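VAO-type flavoprotein oxidase VAO615 (Myceliophthora thermophila, PDB 6F72) probably acts as an oxidoreductase whose bicovalently bound FAD, once reduced, reacts rapidly with molecular oxygen, although no substrate has yet been identified. Local coordinates at residues 338-343 and 365-370; 324-329 and 349-354; 284-289 and 540-545. One frame throughout, in Å; residues are numbered along the deposited sequence.

Contact 1. Residues 338-343 and 365-370; sequences NSFTYS and RLLRPF
L366 and N338 approach from opposite directions, the methyl CD2 of L366 lying 3.4 Å from ND2 of N338. This is van der Waals packing against an amide whose polar end is engaged by another group, since ND2 gives its hydrogen bond to the carbonyl oxygen of F333. The other methyl, CD1, rests 4.0 Å from OD1 of N338, so both leucine branches lie against the amide.

One residue further on, L367 touches a different side chain. Its CB does not aim at the strand, yet the CD2 branch reaches the ring edge of F340, 3.9 Å from CZ and near the ring plane.

After a kink in the helix at P369, F370 supplies the aromatic part of the contact. Chi1 of -57° places its ring beside the backbone N, and chi2 of -88° turns one face to F340. F340 meets that face with its edge: CE2 stands off the F370 plane toward the rim, 4.0 Å from CZ of F370. The planes are inclined at 82° and the centroids lie 5.4 Å apart, which identifies a T-shaped pair. The F370 ring edge in turn lies level with the carbonyl oxygens of L366 and L367, one turn back. F333 of helix 316-335 stacks on F340 and also meets F370 edge-to-face, making an aromatic cluster.

With no hydrogen bond between the segments, the contact is apolar packing of helix 360-376 on the seven-stranded antiparallel sheet, consistent with the helix-covered sheet of the substrate (cap) domain in VAO-type flavoproteins.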
loop_
_atom_site.group_PDB
_atom_site.type_symbol
_atom_site.label_atom_id
_atom_site.label_comp_id
_atom_site.label_asym_id
_atom_site.label_seq_id
_atom_site.Cartn_x
_atom_site.Cartn_y
_atom_site.Cartn_z
ATOM N N ASN A 338 14.251 -7.036 15.220
ATOM C CA ASN A 338 14.890 -6.069 14.319
ATOM C C ASN A 338 14.508 -6.294 12.860
ATOM O O ASN A 338 13.960 -7.341 12.526
ATOM C CB ASN A 338 16.412 -6.158 14.443
ATOM C CG ASN A 338 16.884 -6.249 15.875
ATOM O OD1 ASN A 338 16.798 -5.290 16.628
ATOM N ND2 ASN A 338 17.407 -7.414 16.253
ATOM N N SER A 339 14.811 -5.317 11.997
ATOM C CA SER A 339 14.550 -5.438 10.565
ATOM C C SER A 339 15.604 -4.757 9.709
ATOM O O SER A 339 16.260 -3.801 10.154
ATOM C CB SER A 339 13.189 -4.849 10.215
ATOM O OG SER A 339 13.192 -3.447 10.421
ATOM N N PHE A 340 15.749 -5.254 8.479
ATOM C CA PHE A 340 16.459 -4.540 7.420
ATOM C C PHE A 340 15.509 -4.202 6.299
ATOM O O PHE A 340 14.784 -5.069 5.800
ATOM C CB PHE A 340 17.626 -5.360 6.864
ATOM C CG PHE A 340 18.914 -5.160 7.603
ATOM C CD1 PHE A 340 19.526 -3.897 7.651
ATOM C CD2 PHE A 340 19.539 -6.236 8.240
ATOM C CE1 PHE A 340 20.728 -3.716 8.334
ATOM C CE2 PHE A 340 20.741 -6.066 8.923
ATOM C CZ PHE A 340 21.332 -4.803 8.974
ATOM N N THR A 341 15.498 -2.921 5.936
ATOM C CA THR A 341 14.917 -2.474 4.682
ATOM C C THR A 341 16.094 -2.121 3.757
ATOM O O THR A 341 17.036 -1.425 4.164
ATOM C CB THR A 341 13.856 -1.356 4.898
ATOM O OG1 THR A 341 13.134 -1.131 3.683
ATOM C CG2 THR A 341 14.459 -0.018 5.391
ATOM N N TYR A 342 16.080 -2.663 2.541
ATOM C CA TYR A 342 17.235 -2.559 1.678
ATOM C C TYR A 342 16.927 -2.478 0.181
ATOM O O TYR A 342 15.857 -2.891 -0.272
ATOM C CB TYR A 342 18.252 -3.669 1.966
ATOM C CG TYR A 342 17.747 -5.071 1.803
ATOM C CD1 TYR A 342 17.025 -5.686 2.821
ATOM C CD2 TYR A 342 18.012 -5.803 0.640
ATOM C CE1 TYR A 342 16.554 -6.980 2.687
ATOM C CE2 TYR A 342 17.557 -7.111 0.501
ATOM C CZ TYR A 342 16.829 -7.687 1.535
ATOM O OH TYR A 342 16.345 -8.956 1.423
ATOM N N SER A 343 17.886 -1.922 -0.557
ATOM C CA SER A 343 17.847 -1.809 -2.009
ATOM C C SER A 343 18.795 -2.844 -2.601
ATOM O O SER A 343 19.964 -2.928 -2.208
ATOM C CB SER A 343 18.279 -0.409 -2.425
ATOM O OG SER A 343 18.147 -0.238 -3.822
ATOM N N ARG A 365 26.920 -5.549 18.278
ATOM C CA ARG A 365 26.765 -7.011 18.444
ATOM C C ARG A 365 25.792 -7.583 17.402
ATOM O O ARG A 365 26.043 -8.654 16.835
ATOM C CB ARG A 365 26.336 -7.395 19.871
ATOM C CG ARG A 365 27.358 -7.100 20.969
ATOM C CD ARG A 365 26.917 -7.602 22.345
ATOM N NE ARG A 365 25.471 -7.455 22.566
ATOM C CZ ARG A 365 24.880 -6.508 23.301
ATOM N NH1 ARG A 365 25.590 -5.582 23.941
ATOM N NH2 ARG A 365 23.555 -6.491 23.397
ATOM N N LEU A 366 24.713 -6.841 17.127
ATOM C CA LEU A 366 23.726 -7.240 16.116
ATOM C C LEU A 366 24.293 -7.230 14.690
ATOM O O LEU A 366 23.933 -8.070 13.858
ATOM C CB LEU A 366 22.472 -6.365 16.198
ATOM C CG LEU A 366 21.501 -6.622 17.351
ATOM C CD1 LEU A 366 20.631 -5.397 17.607
ATOM C CD2 LEU A 366 20.650 -7.862 17.101
ATOM N N LEU A 367 25.189 -6.285 14.420
ATOM C CA LEU A 367 25.748 -6.133 13.077
ATOM C C LEU A 367 26.953 -7.046 12.803
ATOM O O LEU A 367 27.224 -7.378 11.639
ATOM C CB LEU A 367 26.093 -4.672 12.784
ATOM C CG LEU A 367 24.956 -3.643 12.749
ATOM C CD1 LEU A 367 25.532 -2.310 12.297
ATOM C CD2 LEU A 367 23.785 -4.077 11.869
ATOM N N ARG A 368 27.624 -7.473 13.876
ATOM C CA ARG A 368 28.865 -8.259 13.804
ATOM C C ARG A 368 28.830 -9.535 12.942
ATOM O O ARG A 368 29.823 -9.795 12.251
ATOM C CB ARG A 368 29.451 -8.523 15.204
ATOM C CG ARG A 368 30.960 -8.759 15.232
ATOM C CD ARG A 368 31.755 -7.529 14.798
ATOM N NE ARG A 368 32.804 -7.884 13.832
ATOM C CZ ARG A 368 33.364 -7.045 12.953
ATOM N NH1 ARG A 368 32.996 -5.768 12.879
ATOM N NH2 ARG A 368 34.302 -7.489 12.129
ATOM N N PRO A 369 27.712 -10.311 12.942
ATOM C CA PRO A 369 27.697 -11.461 12.013
ATOM C C PRO A 369 27.729 -11.063 10.531
ATOM O O PRO A 369 28.472 -11.678 9.751
ATOM C CB PRO A 369 26.380 -12.177 12.337
ATOM C CG PRO A 369 26.007 -11.707 13.699
ATOM C CD PRO A 369 26.497 -10.297 13.779
ATOM N N PHE A 370 26.945 -10.043 10.166
ATOM C CA PHE A 370 26.875 -9.522 8.797
ATOM C C PHE A 370 28.219 -8.954 8.351
ATOM O O PHE A 370 28.664 -9.232 7.236
ATOM C CB PHE A 370 25.772 -8.454 8.649
ATOM C CG PHE A 370 24.390 -8.926 9.039
ATOM C CD1 PHE A 370 23.559 -9.556 8.103
ATOM C CD2 PHE A 370 23.906 -8.720 10.339
ATOM C CE1 PHE A 370 22.283 -9.983 8.459
ATOM C CE2 PHE A 370 22.633 -9.150 10.704
ATOM C CZ PHE A 370 21.819 -9.781 9.764
#

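Contact 2. Residues 324-329 and 349-354; sequences AAFHAL and LTAYGT
F326 carries the helix side of this contact, and the interaction is entirely apolar. Two side chains of the strand receive its ring, L349 and A351, which sit two residues apart and so point to the same face of the sheet.

The first kind of contact is methyl over ring. CD2 of L349 stands above one face of F326, displaced toward the rim, at 4.3 Å from CE2 of F326: a light CH-to-ring approach. The second is an oblique methyl contact: CB of A351 lies 4.3 Å from CZ of F326, at the far end of the ring. The reach depends on the phenylalanine's chi1 of 171°, which extends CG opposite the backbone N and carries the ring outward from the helix to the sheet. That length is needed, because even the nearest CA atoms, those of F326 and L349, are 10.0 Å apart.

Polar bonding between the segments is absent. The two bury 109 Å² together, which is consistent with one large ring bridging a helix and a strand.

Y342 of strand 339-344 meets the F326 ring edge-to-face, and F340 meets it with planes at about 50°. Strand 348-356 also pairs with strand 302-310, through L349 with F309 and A351 with L307. This is helix-on-sheet packing: helix 316-335 lies on the beta-hairpin of strands 339-344 and 348-356, and its L329 touches F370 of the adjacent helix 360-376.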
loop_
_atom_site.group_PDB
_atom_site.type_symbol
_atom_site.label_atom_id
_atom_site.label_comp_id
_atom_site.label_asym_id
_atom_site.label_seq_id
_atom_site.Cartn_x
_atom_site.Cartn_y
_atom_site.Cartn_z
ATOM N N ALA A 324 23.260 -13.452 -1.040
ATOM C CA ALA A 324 22.824 -14.785 -0.579
ATOM C C ALA A 324 23.116 -15.018 0.915
ATOM O O ALA A 324 22.238 -15.475 1.653
ATOM C CB ALA A 324 23.462 -15.875 -1.432
ATOM N N ALA A 325 24.338 -14.675 1.340
ATOM C CA ALA A 325 24.798 -14.857 2.725
ATOM C C ALA A 325 24.168 -13.857 3.695
ATOM O O ALA A 325 23.819 -14.226 4.811
ATOM C CB ALA A 325 26.310 -14.772 2.793
ATOM N N PHE A 326 24.055 -12.596 3.271
ATOM C CA PHE A 326 23.314 -11.557 4.005
ATOM C C PHE A 326 21.905 -12.039 4.331
ATOM O O PHE A 326 21.443 -11.903 5.475
ATOM C CB PHE A 326 23.277 -10.273 3.162
ATOM C CG PHE A 326 22.371 -9.187 3.692
ATOM C CD1 PHE A 326 22.803 -8.323 4.700
ATOM C CD2 PHE A 326 21.100 -8.990 3.137
ATOM C CE1 PHE A 326 21.975 -7.305 5.166
ATOM C CE2 PHE A 326 20.266 -7.976 3.600
ATOM C CZ PHE A 326 20.707 -7.130 4.613
ATOM N N HIS A 327 21.241 -12.613 3.321
ATOM C CA HIS A 327 19.911 -13.188 3.474
ATOM C C HIS A 327 19.886 -14.323 4.492
ATOM O O HIS A 327 19.026 -14.335 5.379
ATOM C CB HIS A 327 19.390 -13.696 2.142
ATOM C CG HIS A 327 18.892 -12.618 1.241
ATOM N ND1 HIS A 327 18.705 -12.817 -0.108
ATOM C CD2 HIS A 327 18.543 -11.333 1.491
ATOM C CE1 HIS A 327 18.260 -11.698 -0.652
ATOM N NE2 HIS A 327 18.141 -10.789 0.299
ATOM N N ALA A 328 20.829 -15.261 4.355
ATOM C CA ALA A 328 20.965 -16.383 5.281
ATOM C C ALA A 328 21.283 -15.932 6.713
ATOM O O ALA A 328 20.983 -16.655 7.658
ATOM C CB ALA A 328 22.010 -17.384 4.776
ATOM N N LEU A 329 21.863 -14.740 6.868
ATOM C CA LEU A 329 22.237 -14.229 8.193
ATOM C C LEU A 329 21.141 -13.447 8.941
ATOM O O LEU A 329 21.262 -13.181 10.152
ATOM C CB LEU A 329 23.547 -13.432 8.123
ATOM C CG LEU A 329 24.846 -14.256 8.094
ATOM C CD1 LEU A 329 26.031 -13.319 7.995
ATOM C CD2 LEU A 329 25.015 -15.173 9.302
ATOM N N LEU A 349 24.318 -3.266 -2.795
ATOM C CA LEU A 349 23.196 -3.404 -1.855
ATOM C C LEU A 349 23.322 -2.349 -0.757
ATOM O O LEU A 349 24.377 -2.204 -0.128
ATOM C CB LEU A 349 23.140 -4.822 -1.238
ATOM C CG LEU A 349 21.919 -5.186 -0.359
ATOM C CD1 LEU A 349 21.448 -6.608 -0.626
ATOM C CD2 LEU A 349 22.158 -4.968 1.133
ATOM N N THR A 350 22.233 -1.626 -0.528
ATOM C CA THR A 350 22.200 -0.587 0.494
ATOM C C THR A 350 21.063 -0.895 1.434
ATOM O O THR A 350 19.908 -0.961 1.010
ATOM C CB THR A 350 22.012 0.815 -0.127
ATOM O OG1 THR A 350 23.043 1.042 -1.093
ATOM C CG2 THR A 350 22.086 1.901 0.952
ATOM N N ALA A 351 21.395 -1.074 2.709
ATOM C CA ALA A 351 20.421 -1.454 3.719
ATOM C C ALA A 351 20.355 -0.440 4.823
ATOM O O ALA A 351 21.372 0.138 5.209
ATOM C CB ALA A 351 20.760 -2.818 4.290
ATOM N N TYR A 352 19.138 -0.242 5.323
ATOM C CA TYR A 352 18.886 0.532 6.532
ATOM C C TYR A 352 18.353 -0.382 7.615
ATOM O O TYR A 352 17.346 -1.072 7.417
ATOM C CB TYR A 352 17.876 1.644 6.272
ATOM C CG TYR A 352 18.215 2.598 5.144
ATOM C CD1 TYR A 352 19.514 3.118 4.987
ATOM C CD2 TYR A 352 17.217 3.027 4.255
ATOM C CE1 TYR A 352 19.810 4.012 3.957
ATOM C CE2 TYR A 352 17.498 3.934 3.230
ATOM C CZ TYR A 352 18.794 4.416 3.088
ATOM O OH TYR A 352 19.073 5.314 2.078
ATOM N N GLY A 353 19.048 -0.389 8.747
ATOM C CA GLY A 353 18.689 -1.235 9.881
ATOM C C GLY A 353 17.819 -0.553 10.917
ATOM O O GLY A 353 18.009 0.626 11.211
ATOM N N THR A 354 16.883 -1.321 11.477
ATOM C CA THR A 354 15.980 -0.865 12.537
ATOM C C THR A 354 16.072 -1.846 13.714
ATOM O O THR A 354 15.705 -3.021 13.602
ATOM C CB THR A 354 14.535 -0.749 12.021
ATOM O OG1 THR A 354 14.492 0.228 10.971
ATOM C CG2 THR A 354 13.573 -0.346 13.137
#

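Contact 3. Residues 284-289 and 540-545; sequences GTFAVV and LRVKKK. With FAD (flavin-adenine dinucleotide), chain E.
K543 and T285 form the tight part of this contact, crossing at about a right angle. The ammonium NZ of K543 donates to the carbonyl oxygen of T285 at 2.7 Å and to OG1 of the same residue at 2.8 Å. The carbonyl is met with a C=O...donor angle of 132°, NZ lying somewhat out of its plane. A bend at chi2 (73°) in an otherwise extended lysine chain delivers NZ to this spot. Two further partners hold it: the carbonyl oxygen of F552 and, through a salt bridge, D547. T285 OG1 is itself bonded to the carbonyl oxygen of V558, so the buried polar atoms form a connected network. A leucine in place of K543 would probably leave the carboxylate of D547 without its counter-charge and the carbonyls of T285 and F552 without their donor.

Beside this network, the F286 ring meets the helix by van der Waals contact alone: its CE1 lies 3.8 Å from CB of K543, with the backbone N of K543 at the ring edge, and its CD1 lies 4.3 Å from CG1 of V542. The solvent side of the helix, by contrast, takes no part: R541 and K544 are exposed, and the CB of L540 points away from the loop.

Beyond the loop, V289 reads the adenine with its backbone. Its N donates to N1A of FAD at 2.8 Å (168°), and N6A of FAD donates to its carbonyl oxygen at 2.7 Å, also nearly straight. The loop leading into strand 288-298 thus links the adenine site of the PCMH-type FAD-binding domain to a helix of the berberine-like region, consistent with berberine bridge enzyme-like members of the VAO family, whose C-terminal region packs back on the FAD-binding domain.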
loop_
_atom_site.group_PDB
_atom_site.type_symbol
_atom_site.label_atom_id
_atom_site.label_comp_id
_atom_site.label_asym_id
_atom_site.label_seq_id
_atom_site.Cartn_x
_atom_site.Cartn_y
_atom_site.Cartn_z
ATOM N N GLY A 284 -11.672 -1.917 0.465
ATOM C CA GLY A 284 -12.576 -1.511 -0.605
ATOM C C GLY A 284 -13.573 -2.541 -1.082
ATOM O O GLY A 284 -14.253 -2.333 -2.092
ATOM N N THR A 285 -13.660 -3.664 -0.384
ATOM C CA THR A 285 -14.626 -4.689 -0.787
ATOM C C THR A 285 -15.660 -5.098 0.274
ATOM O O THR A 285 -16.800 -5.439 -0.074
ATOM C CB THR A 285 -13.962 -5.906 -1.454
ATOM O OG1 THR A 285 -14.984 -6.760 -1.980
ATOM C CG2 THR A 285 -13.091 -6.696 -0.484
ATOM N N PHE A 286 -15.270 -5.042 1.545
ATOM C CA PHE A 286 -16.139 -5.530 2.634
ATOM C C PHE A 286 -17.092 -4.490 3.217
ATOM O O PHE A 286 -18.233 -4.822 3.525
ATOM C CB PHE A 286 -15.319 -6.176 3.756
ATOM C CG PHE A 286 -14.556 -7.399 3.318
ATOM C CD1 PHE A 286 -15.235 -8.572 2.949
ATOM C CD2 PHE A 286 -13.162 -7.381 3.266
ATOM C CE1 PHE A 286 -14.539 -9.696 2.537
ATOM C CE2 PHE A 286 -12.455 -8.520 2.858
ATOM C CZ PHE A 286 -13.147 -9.673 2.489
ATOM N N ALA A 287 -16.597 -3.260 3.368
ATOM C CA ALA A 287 -17.312 -2.151 4.017
ATOM C C ALA A 287 -16.510 -0.859 3.860
ATOM O O ALA A 287 -15.314 -0.894 3.534
ATOM C CB ALA A 287 -17.546 -2.454 5.504
ATOM N N VAL A 288 -17.166 0.273 4.119
ATOM C CA VAL A 288 -16.490 1.561 4.130
ATOM C C VAL A 288 -16.004 1.815 5.549
ATOM O O VAL A 288 -16.815 1.896 6.482
ATOM C CB VAL A 288 -17.416 2.706 3.643
ATOM C CG1 VAL A 288 -16.655 4.008 3.510
ATOM C CG2 VAL A 288 -18.055 2.347 2.314
ATOM N N VAL A 289 -14.694 1.964 5.709
ATOM C CA VAL A 289 -14.097 2.163 7.034
ATOM C C VAL A 289 -14.042 3.653 7.354
ATOM O O VAL A 289 -13.523 4.443 6.544
ATOM C CB VAL A 289 -12.677 1.546 7.118
ATOM C CG1 VAL A 289 -11.889 2.092 8.304
ATOM C CG2 VAL A 289 -12.751 0.014 7.146
ATOM N N LEU A 540 -15.004 -14.889 1.056
ATOM C CA LEU A 540 -16.144 -14.788 0.150
ATOM C C LEU A 540 -17.481 -14.896 0.875
ATOM O O LEU A 540 -18.442 -14.199 0.527
ATOM C CB LEU A 540 -16.048 -15.821 -0.978
ATOM C CG LEU A 540 -17.021 -15.679 -2.148
ATOM C CD1 LEU A 540 -16.769 -14.398 -2.959
ATOM C CD2 LEU A 540 -16.915 -16.907 -3.039
ATOM N N ARG A 541 -17.544 -15.779 1.864
ATOM C CA ARG A 541 -18.708 -15.872 2.745
ATOM C C ARG A 541 -18.975 -14.577 3.512
ATOM O O ARG A 541 -20.131 -14.180 3.640
ATOM C CB ARG A 541 -18.575 -17.042 3.702
ATOM C CG ARG A 541 -18.785 -18.392 3.037
ATOM C CD ARG A 541 -19.049 -19.479 4.066
ATOM N NE ARG A 541 -17.925 -19.692 4.978
ATOM C CZ ARG A 541 -16.877 -20.487 4.737
ATOM N NH1 ARG A 541 -16.751 -21.159 3.592
ATOM N NH2 ARG A 541 -15.930 -20.603 5.653
ATOM N N VAL A 542 -17.922 -13.940 4.030
ATOM C CA VAL A 542 -18.062 -12.660 4.744
ATOM C C VAL A 542 -18.540 -11.573 3.759
ATOM O O VAL A 542 -19.455 -10.813 4.067
ATOM C CB VAL A 542 -16.755 -12.209 5.455
ATOM C CG1 VAL A 542 -16.956 -10.880 6.183
ATOM C CG2 VAL A 542 -16.280 -13.257 6.449
ATOM N N LYS A 543 -17.923 -11.532 2.577
ATOM C CA LYS A 543 -18.310 -10.619 1.505
ATOM C C LYS A 543 -19.791 -10.752 1.135
ATOM O O LYS A 543 -20.488 -9.739 1.041
ATOM C CB LYS A 543 -17.407 -10.818 0.268
ATOM C CG LYS A 543 -17.877 -10.142 -1.022
ATOM C CD LYS A 543 -17.696 -8.633 -1.002
ATOM C CE LYS A 543 -17.848 -8.062 -2.401
ATOM N NZ LYS A 543 -17.743 -6.582 -2.321
ATOM N N LYS A 544 -20.262 -11.982 0.934
ATOM C CA LYS A 544 -21.679 -12.246 0.630
ATOM C C LYS A 544 -22.637 -11.932 1.785
ATOM O O LYS A 544 -23.807 -11.586 1.545
ATOM C CB LYS A 544 -21.876 -13.684 0.157
ATOM C CG LYS A 544 -21.408 -13.905 -1.272
ATOM C CD LYS A 544 -21.341 -15.388 -1.590
ATOM C CE LYS A 544 -20.976 -15.589 -3.056
ATOM N NZ LYS A 544 -20.412 -16.953 -3.275
ATOM N N LYS A 545 -22.144 -12.042 3.019
ATOM C CA LYS A 545 -22.928 -11.654 4.202
ATOM C C LYS A 545 -23.170 -10.135 4.282
ATOM O O LYS A 545 -24.311 -9.701 4.394
ATOM C CB LYS A 545 -22.273 -12.157 5.489
ATOM C CG LYS A 545 -23.110 -11.912 6.739
ATOM C CD LYS A 545 -22.497 -12.566 7.968
ATOM C CE LYS A 545 -23.111 -11.998 9.242
ATOM N NZ LYS A 545 -22.482 -12.639 10.433
HETATM P PA FAD E . -5.888 4.045 -1.574
HETATM O O1A FAD E . -5.508 3.838 -3.018
HETATM O O2A FAD E . -6.663 5.294 -1.261
HETATM O O5B FAD E . -6.706 2.752 -1.082
HETATM C C5B FAD E . -6.299 1.426 -1.419
HETATM C C4B FAD E . -7.477 0.459 -1.397
HETATM O O4B FAD E . -8.101 0.491 -0.111
HETATM C C3B FAD E . -8.570 0.772 -2.402
HETATM O O3B FAD E . -9.092 -0.485 -2.852
HETATM C C2B FAD E . -9.635 1.504 -1.603
HETATM O O2B FAD E . -10.944 1.287 -2.133
HETATM C C1B FAD E . -9.479 0.888 -0.223
HETATM N N9A FAD E . -9.770 1.807 0.903
HETATM C C8A FAD E . -8.947 2.773 1.364
HETATM N N7A FAD E . -9.499 3.403 2.432
HETATM C C5A FAD E . -10.689 2.827 2.666
HETATM C C6A FAD E . -11.782 3.015 3.645
HETATM N N6A FAD E . -11.681 3.980 4.585
HETATM N N1A FAD E . -12.867 2.212 3.554
HETATM C C2A FAD E . -12.977 1.250 2.611
HETATM N N3A FAD E . -12.010 1.020 1.688
HETATM C C4A FAD E . -10.866 1.764 1.665
HETATM N N1 FAD E . 2.726 -1.063 1.770
HETATM C C2 FAD E . 3.403 -1.708 2.753
HETATM O O2 FAD E . 2.906 -2.745 3.253
HETATM N N3 FAD E . 4.597 -1.265 3.204
HETATM C C4 FAD E . 5.215 -0.174 2.722
HETATM O O4 FAD E . 6.324 0.197 3.170
HETATM C C4X FAD E . 4.531 0.589 1.655
HETATM N N5 FAD E . 5.074 1.705 1.124
HETATM C C5X FAD E . 4.444 2.404 0.135
HETATM C C6 FAD E . 5.028 3.571 -0.404
HETATM C C7 FAD E . 4.350 4.276 -1.423
HETATM C C7M FAD E . 4.999 5.523 -1.995
HETATM C C8 FAD E . 3.010 3.795 -1.922
HETATM C C8M FAD E . 2.157 4.534 -2.942
HETATM C C9 FAD E . 2.453 2.643 -1.374
HETATM C C9A FAD E . 3.112 1.927 -0.370
HETATM N N10 FAD E . 2.522 0.769 0.190
HETATM C C10 FAD E . 3.218 0.065 1.195
HETATM C "C1'" FAD E . 1.251 0.272 -0.333
HETATM C "C2'" FAD E . 0.007 0.467 0.480
HETATM O "O2'" FAD E . 0.052 -0.453 1.568
HETATM C "C3'" FAD E . -1.143 0.133 -0.462
HETATM O "O3'" FAD E . -0.999 0.825 -1.721
HETATM C "C4'" FAD E . -2.488 0.466 0.166
HETATM O "O4'" FAD E . -3.536 -0.077 -0.639
HETATM C "C5'" FAD E . -2.654 1.972 0.384
HETATM O "O5'" FAD E . -3.948 2.282 0.875
HETATM P P FAD E . -4.448 3.809 0.876
HETATM O O1P FAD E . -3.371 4.667 1.477
HETATM O O2P FAD E . -5.848 3.772 1.443
HETATM O O3P FAD E . -4.538 4.117 -0.707
#

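In the fold
All three contacts are buried, but they occupy two regions. Contacts 1 and 2 belong to one layer: their centres are 6 Å apart, strands 339-344 and 348-356 are neighbours in the seven-stranded sheet, and T341 O lies 2.7 Å from Y352 N across them. Helices 316-335 and 360-376 cover the same face, and neither contact contains a hydrogen bond between its segments; only contact 1 adds a T-shaped ring pair. Contact 3 lies about 39 Å from contact 1, centre to centre, on the other side of the chain's centre. It joins residues more than 250 apart in sequence, depends on a buried lysine network, and alone includes the cofactor.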